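Local atomic coordinates of uncharacterized protein (Bacteroides eggerthii, PDB entry 4FTD), a protein that is of unknown function but joins an immunoglobulin-like domain to a six-bladed beta-propeller and may take part in carbohydrate metabolism. Residues Leu18-Leu23 and Leu58-Glu63; Gly200-Ser205 and Tyr218-Pro223. One frame throughout, in Å; residues are numbered along the deposited sequence.

Contact 1 (Leu18-Leu23 and Leu58-Glu63)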
loop_
_atom_site.group_PDB
_atom_site.type_symbol
_atom_site.label_atom_id
_atom_site.label_comp_id
_atom_site.label_asym_id
_atom_site.label_seq_id
_atom_site.Cartn_x
_atom_site.Cartn_y
_atom_site.Cartn_z
ATOM N N LEU A 18 -10.201 1.877 47.878
ATOM C CA LEU A 18 -11.499 1.942 47.180
ATOM C C LEU A 18 -11.443 2.789 45.871
ATOM O O LEU A 18 -12.130 2.493 44.900
ATOM C CB LEU A 18 -12.549 2.468 48.172
ATOM C CG LEU A 18 -12.638 1.729 49.512
ATOM C CD1 LEU A 18 -13.547 2.436 50.513
ATOM C CD2 LEU A 18 -13.111 0.308 49.258
ATOM N N SER A 19 -10.623 3.844 45.836
ATOM C CA SER A 19 -10.426 4.625 44.596
ATOM C C SER A 19 -9.138 5.423 44.705
ATOM O O SER A 19 -8.660 5.675 45.799
ATOM C CB SER A 19 -11.605 5.572 44.306
ATOM O OG SER A 19 -11.656 6.634 45.238
ATOM N N ILE A 20 -8.576 5.796 43.567
ATOM C CA ILE A 20 -7.308 6.515 43.547
ATOM C C ILE A 20 -7.234 7.370 42.267
ATOM O O ILE A 20 -7.757 7.000 41.203
ATOM C CB ILE A 20 -6.122 5.510 43.683
ATOM C CG1 ILE A 20 -4.798 6.258 43.988
ATOM C CG2 ILE A 20 -6.087 4.552 42.487
ATOM C CD1 ILE A 20 -3.632 5.399 44.435
ATOM N N LYS A 21 -6.660 8.547 42.415
ATOM C CA LYS A 21 -6.383 9.443 41.308
ATOM C C LYS A 21 -5.042 10.097 41.475
ATOM O O LYS A 21 -4.590 10.342 42.619
ATOM C CB LYS A 21 -7.461 10.509 41.089
ATOM C CG LYS A 21 -8.412 10.814 42.215
ATOM C CD LYS A 21 -9.296 12.009 41.854
ATOM C CE LYS A 21 -10.559 12.089 42.701
ATOM N NZ LYS A 21 -11.295 13.389 42.556
ATOM N N ILE A 22 -4.412 10.348 40.332
ATOM C CA ILE A 22 -3.224 11.206 40.239
ATOM C C ILE A 22 -3.775 12.611 39.960
ATOM O O ILE A 22 -4.596 12.798 39.072
ATOM C CB ILE A 22 -2.272 10.749 39.129
ATOM C CG1 ILE A 22 -1.579 9.433 39.510
ATOM C CG2 ILE A 22 -1.219 11.826 38.797
ATOM C CD1 ILE A 22 -1.012 8.721 38.306
ATOM N N LEU A 23 -3.372 13.591 40.751
ATOM C CA LEU A 23 -3.934 14.943 40.630
ATOM C C LEU A 23 -3.116 15.870 39.718
ATOM O O LEU A 23 -3.621 16.890 39.253
ATOM C CB LEU A 23 -4.057 15.557 42.029
ATOM C CG LEU A 23 -4.862 14.811 43.083
ATOM C CD1 LEU A 23 -4.605 15.538 44.424
ATOM C CD2 LEU A 23 -6.359 14.789 42.738
ATOM N N LEU A 58 4.474 12.681 41.754
ATOM C CA LEU A 58 3.036 12.537 41.458
ATOM C C LEU A 58 2.233 12.624 42.767
ATOM O O LEU A 58 2.465 11.858 43.710
ATOM C CB LEU A 58 2.735 11.224 40.744
ATOM C CG LEU A 58 3.368 11.075 39.359
ATOM C CD1 LEU A 58 2.971 9.747 38.783
ATOM C CD2 LEU A 58 2.970 12.206 38.423
ATOM N N SER A 59 1.304 13.574 42.834
ATOM C CA SER A 59 0.437 13.771 44.001
ATOM C C SER A 59 -0.820 12.915 43.746
ATOM O O SER A 59 -1.381 12.940 42.638
ATOM C CB SER A 59 0.069 15.255 44.207
ATOM O OG SER A 59 1.173 15.985 44.763
ATOM N N ILE A 60 -1.236 12.162 44.758
ATOM C CA ILE A 60 -2.351 11.239 44.643
ATOM C C ILE A 60 -3.387 11.530 45.711
ATOM O O ILE A 60 -3.087 12.106 46.736
ATOM C CB ILE A 60 -1.896 9.751 44.734
ATOM C CG1 ILE A 60 -1.249 9.450 46.086
ATOM C CG2 ILE A 60 -0.915 9.397 43.588
ATOM C CD1 ILE A 60 -1.144 7.968 46.388
ATOM N N GLU A 61 -4.608 11.108 45.445
ATOM C CA GLU A 61 -5.708 11.203 46.382
ATOM C C GLU A 61 -6.432 9.890 46.319
ATOM O O GLU A 61 -6.690 9.386 45.224
ATOM C CB GLU A 61 -6.640 12.335 45.959
ATOM C CG GLU A 61 -7.798 12.626 46.868
ATOM C CD GLU A 61 -8.583 13.819 46.326
ATOM O OE1 GLU A 61 -8.149 14.986 46.523
ATOM O OE2 GLU A 61 -9.621 13.576 45.671
ATOM N N ALA A 62 -6.790 9.361 47.480
ATOM C CA ALA A 62 -7.361 8.019 47.567
ATOM C C ALA A 62 -8.534 7.963 48.500
ATOM O O ALA A 62 -8.605 8.749 49.432
ATOM C CB ALA A 62 -6.299 7.080 48.072
ATOM N N GLU A 63 -9.465 7.058 48.230
ATOM C CA GLU A 63 -10.491 6.692 49.196
ATOM C C GLU A 63 -10.089 5.302 49.723
ATOM O O GLU A 63 -9.797 4.411 48.939
ATOM C CB GLU A 63 -11.881 6.600 48.575
ATOM C CG GLU A 63 -12.505 7.883 48.065
ATOM C CD GLU A 63 -13.877 7.641 47.435
ATOM O OE1 GLU A 63 -14.436 6.523 47.567
ATOM O OE2 GLU A 63 -14.408 8.576 46.804
HETATM O O HOH W 1 -9.910 8.863 44.572
#
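Glu63 O is gripped by two backbone donors, Leu18 N at 2.8 Å and Ser19 N at 3.3 Å. Both reach it from the same face of its carbonyl plane. Two residues thus stand opposite one, which makes a classic beta bulge. Beyond it the antiparallel pairing is regular. Lys21 and Glu61 exchange two backbone bonds, and Leu23 N closes the row on Ser59 O with a nearly straight bond (2.8 Å, 175° at the hydrogen).

One face of the pair is polar. Lys21 and Glu61 run alongside each other and point the same way, and a long salt bridge joins Lys21 NZ to Glu61 OE2 at 3.5 Å. Glu61 CG lies anti to the backbone N (chi1 -177°), and the extended chain carries the carboxylate out beside the lysine. Ser19 OG packs against Glu63 CG and also bonds a water. Leu23 sets both methyls against Glu61 CB, the two side chains crossing at about a right angle. With an alanine in place of Leu23 both methyls go, and Glu61 CB is likely to lose its apolar neighbour on that side.

The other face is apolar. Ile20 CD1 meets Ile60 CD1 at 4.1 Å, and Ile22 touches Ile60 with CG1 and Leu58 with CD1. Met103 and Leu90, from two other strands, pack on Ile20 and Ile60. One face toward solvent and one toward a core of facing strands is the pattern of a beta-sandwich, consistent with the immunoglobulin-like part of this protein.

Contact 2 (Gly200-Ser205 and Tyr218-Pro223)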
loop_
_atom_site.group_PDB
_atom_site.type_symbol
_atom_site.label_atom_id
_atom_site.label_comp_id
_atom_site.label_asym_id
_atom_site.label_seq_id
_atom_site.Cartn_x
_atom_site.Cartn_y
_atom_site.Cartn_z
ATOM N N GLY A 200 -6.463 11.652 -13.098
ATOM C CA GLY A 200 -7.818 11.774 -13.619
ATOM C C GLY A 200 -7.990 11.465 -15.117
ATOM O O GLY A 200 -9.077 11.644 -15.641
ATOM N N HIS A 201 -6.918 11.050 -15.796
ATOM C CA HIS A 201 -6.960 10.708 -17.211
ATOM C C HIS A 201 -6.864 9.205 -17.390
ATOM O O HIS A 201 -6.315 8.514 -16.545
ATOM C CB HIS A 201 -5.752 11.328 -17.925
ATOM C CG HIS A 201 -5.538 12.764 -17.588
ATOM N ND1 HIS A 201 -6.533 13.713 -17.716
ATOM C CD2 HIS A 201 -4.466 13.408 -17.089
ATOM C CE1 HIS A 201 -6.073 14.883 -17.311
ATOM N NE2 HIS A 201 -4.813 14.730 -16.948
ATOM N N VAL A 202 -7.342 8.719 -18.528
ATOM C CA VAL A 202 -7.183 7.331 -18.897
ATOM C C VAL A 202 -6.137 7.210 -20.013
ATOM O O VAL A 202 -6.110 8.004 -20.971
ATOM C CB VAL A 202 -8.501 6.713 -19.358
ATOM C CG1 VAL A 202 -8.278 5.250 -19.744
ATOM C CG2 VAL A 202 -9.538 6.880 -18.255
ATOM N N TYR A 203 -5.258 6.230 -19.840
ATOM C CA TYR A 203 -4.320 5.825 -20.855
ATOM C C TYR A 203 -4.566 4.373 -21.196
ATOM O O TYR A 203 -4.704 3.571 -20.285
ATOM C CB TYR A 203 -2.908 5.896 -20.319
ATOM C CG TYR A 203 -2.409 7.299 -20.037
ATOM C CD1 TYR A 203 -2.749 7.958 -18.837
ATOM C CD2 TYR A 203 -1.646 7.967 -20.954
ATOM C CE1 TYR A 203 -2.310 9.272 -18.598
ATOM C CE2 TYR A 203 -1.186 9.238 -20.701
ATOM C CZ TYR A 203 -1.515 9.878 -19.519
ATOM O OH TYR A 203 -1.127 11.177 -19.292
ATOM N N LEU A 204 -4.571 4.032 -22.482
ATOM C CA LEU A 204 -4.560 2.646 -22.915
ATOM C C LEU A 204 -3.462 2.445 -23.953
ATOM O O LEU A 204 -3.155 3.336 -24.707
ATOM C CB LEU A 204 -5.900 2.227 -23.520
ATOM C CG LEU A 204 -7.214 2.223 -22.718
ATOM C CD1 LEU A 204 -8.316 1.650 -23.570
ATOM C CD2 LEU A 204 -7.085 1.444 -21.429
ATOM N N SER A 205 -2.942 1.212 -24.047
ATOM C CA SER A 205 -1.982 0.869 -25.055
ATOM C C SER A 205 -2.392 -0.424 -25.767
ATOM O O SER A 205 -2.945 -1.331 -25.126
ATOM C CB SER A 205 -0.595 0.742 -24.453
ATOM O OG SER A 205 -0.565 -0.083 -23.265
ATOM N N TYR A 218 -3.259 5.633 -26.356
ATOM C CA TYR A 218 -4.421 6.464 -26.372
ATOM C C TYR A 218 -4.636 7.153 -25.017
ATOM O O TYR A 218 -4.292 6.595 -23.959
ATOM C CB TYR A 218 -5.628 5.596 -26.650
ATOM C CG TYR A 218 -5.573 4.847 -27.977
ATOM C CD1 TYR A 218 -4.985 3.594 -28.060
ATOM C CD2 TYR A 218 -6.124 5.408 -29.144
ATOM C CE1 TYR A 218 -4.982 2.866 -29.254
ATOM C CE2 TYR A 218 -6.114 4.706 -30.349
ATOM C CZ TYR A 218 -5.533 3.440 -30.401
ATOM O OH TYR A 218 -5.562 2.725 -31.550
ATOM N N TYR A 219 -5.304 8.320 -25.082
ATOM C CA TYR A 219 -5.524 9.188 -23.949
ATOM C C TYR A 219 -6.948 9.729 -23.924
ATOM O O TYR A 219 -7.467 10.175 -24.967
ATOM C CB TYR A 219 -4.538 10.372 -24.069
ATOM C CG TYR A 219 -4.679 11.502 -23.040
ATOM C CD1 TYR A 219 -4.012 11.453 -21.821
ATOM C CD2 TYR A 219 -5.376 12.661 -23.343
ATOM C CE1 TYR A 219 -4.099 12.495 -20.914
ATOM C CE2 TYR A 219 -5.475 13.695 -22.428
ATOM C CZ TYR A 219 -4.831 13.600 -21.212
ATOM O OH TYR A 219 -4.903 14.614 -20.286
ATOM N N TRP A 220 -7.557 9.718 -22.735
ATOM C CA TRP A 220 -8.843 10.332 -22.482
ATOM C C TRP A 220 -8.652 11.363 -21.391
ATOM O O TRP A 220 -8.230 11.021 -20.267
ATOM C CB TRP A 220 -9.857 9.290 -21.972
ATOM C CG TRP A 220 -10.382 8.410 -23.038
ATOM C CD1 TRP A 220 -11.608 8.499 -23.650
ATOM C CD2 TRP A 220 -9.736 7.272 -23.590
ATOM N NE1 TRP A 220 -11.735 7.517 -24.595
ATOM C CE2 TRP A 220 -10.605 6.731 -24.563
ATOM C CE3 TRP A 220 -8.482 6.668 -23.386
ATOM C CZ2 TRP A 220 -10.272 5.608 -25.311
ATOM C CZ3 TRP A 220 -8.166 5.542 -24.128
ATOM C CH2 TRP A 220 -9.049 5.030 -25.074
ATOM N N GLU A 221 -8.946 12.610 -21.709
ATOM C CA GLU A 221 -8.814 13.710 -20.746
ATOM C C GLU A 221 -9.728 13.488 -19.550
ATOM O O GLU A 221 -9.324 13.624 -18.396
ATOM C CB GLU A 221 -9.179 15.035 -21.448
ATOM C CG GLU A 221 -9.101 16.298 -20.597
ATOM C CD GLU A 221 -7.688 16.776 -20.305
ATOM O OE1 GLU A 221 -6.763 16.595 -21.148
ATOM O OE2 GLU A 221 -7.503 17.375 -19.222
ATOM N N THR A 222 -10.974 13.153 -19.857
ATOM C CA THR A 222 -11.992 12.832 -18.883
ATOM C C THR A 222 -12.720 11.562 -19.369
ATOM O O THR A 222 -12.629 11.212 -20.543
ATOM C CB THR A 222 -13.083 13.947 -18.796
ATOM O OG1 THR A 222 -13.958 13.846 -19.926
ATOM C CG2 THR A 222 -12.495 15.369 -18.736
ATOM N N PRO A 223 -13.523 10.932 -18.501
ATOM C CA PRO A 223 -14.273 9.727 -18.876
ATOM C C PRO A 223 -15.210 9.839 -20.054
ATOM O O PRO A 223 -15.468 8.838 -20.704
ATOM C CB PRO A 223 -15.095 9.441 -17.621
ATOM C CG PRO A 223 -14.199 9.905 -16.507
ATOM C CD PRO A 223 -13.590 11.170 -17.042
#
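His201 ND1 donates to Glu221 O at 2.9 Å. The acceptor lies in the ring plane, and the bond uses a lone pair of the carbonyl. Tyr219 OH donates a hydrogen bond to Glu221 OE1 at 2.9 Å, meeting it from above the carboxylate plane. The same hydroxyl sits 3.1 Å above the centre of the His201 ring. Histidine, tyrosine and glutamate therefore meet at the end of the paired strands, where Glu221 leaves strand 218-220.

Backbone bonds link Val202 with Trp220 and Leu204 with Tyr218, two for each pair. The shortest is Tyr218 N to Leu204 O, 2.8 Å.

Tyr203 and Tyr219 lie on the face that His201 shares. With chi1 at 174° the Tyr219 ring swings away from its own backbone N and turns its edge to the face of Tyr203, a T-shaped pair with planes at 70°. Tyr219 CD1 comes within 3.7 Å of Tyr203 CZ. The Tyr203 hydroxyl bonds His279 O.

On the other face Trp220 lies beside Val202 and Leu204. Its CZ3 is 3.7 Å from Leu204 CG, while its NE1 bonds Asp181 O. Leu149 and Val151 of strand 147-152 pack on Val202 and Leu204.

The bond to Glu221 O probably sets the turn of the imidazole, and the Tyr219 hydroxyl lies over one face. Glu221 OE2 is 4.1 Å from His201 ND1, too far for a salt bridge, but a carboxylate there would be likely to favour a charged ring if one forms.

From the N terminus, contact 1 comes first. Its strands 17-22 and 58-64 are neighbours in one sheet, and their pairing closes a loop of 34 residues that holds strands 31-38 and 43-45. Contact 2 opens only after this loop has closed, so the two are in series and neither nest nor cross. It is much more local, with 12 residues between its segments, and pairs the middle strands of the four-stranded sheet 190-233, one propeller blade. The contacts lie on opposite sides of the chain's centre, with about 65 Å between their own centres. Contact 1 probably belongs to the immunoglobulin-like part and contact 2 to the propeller.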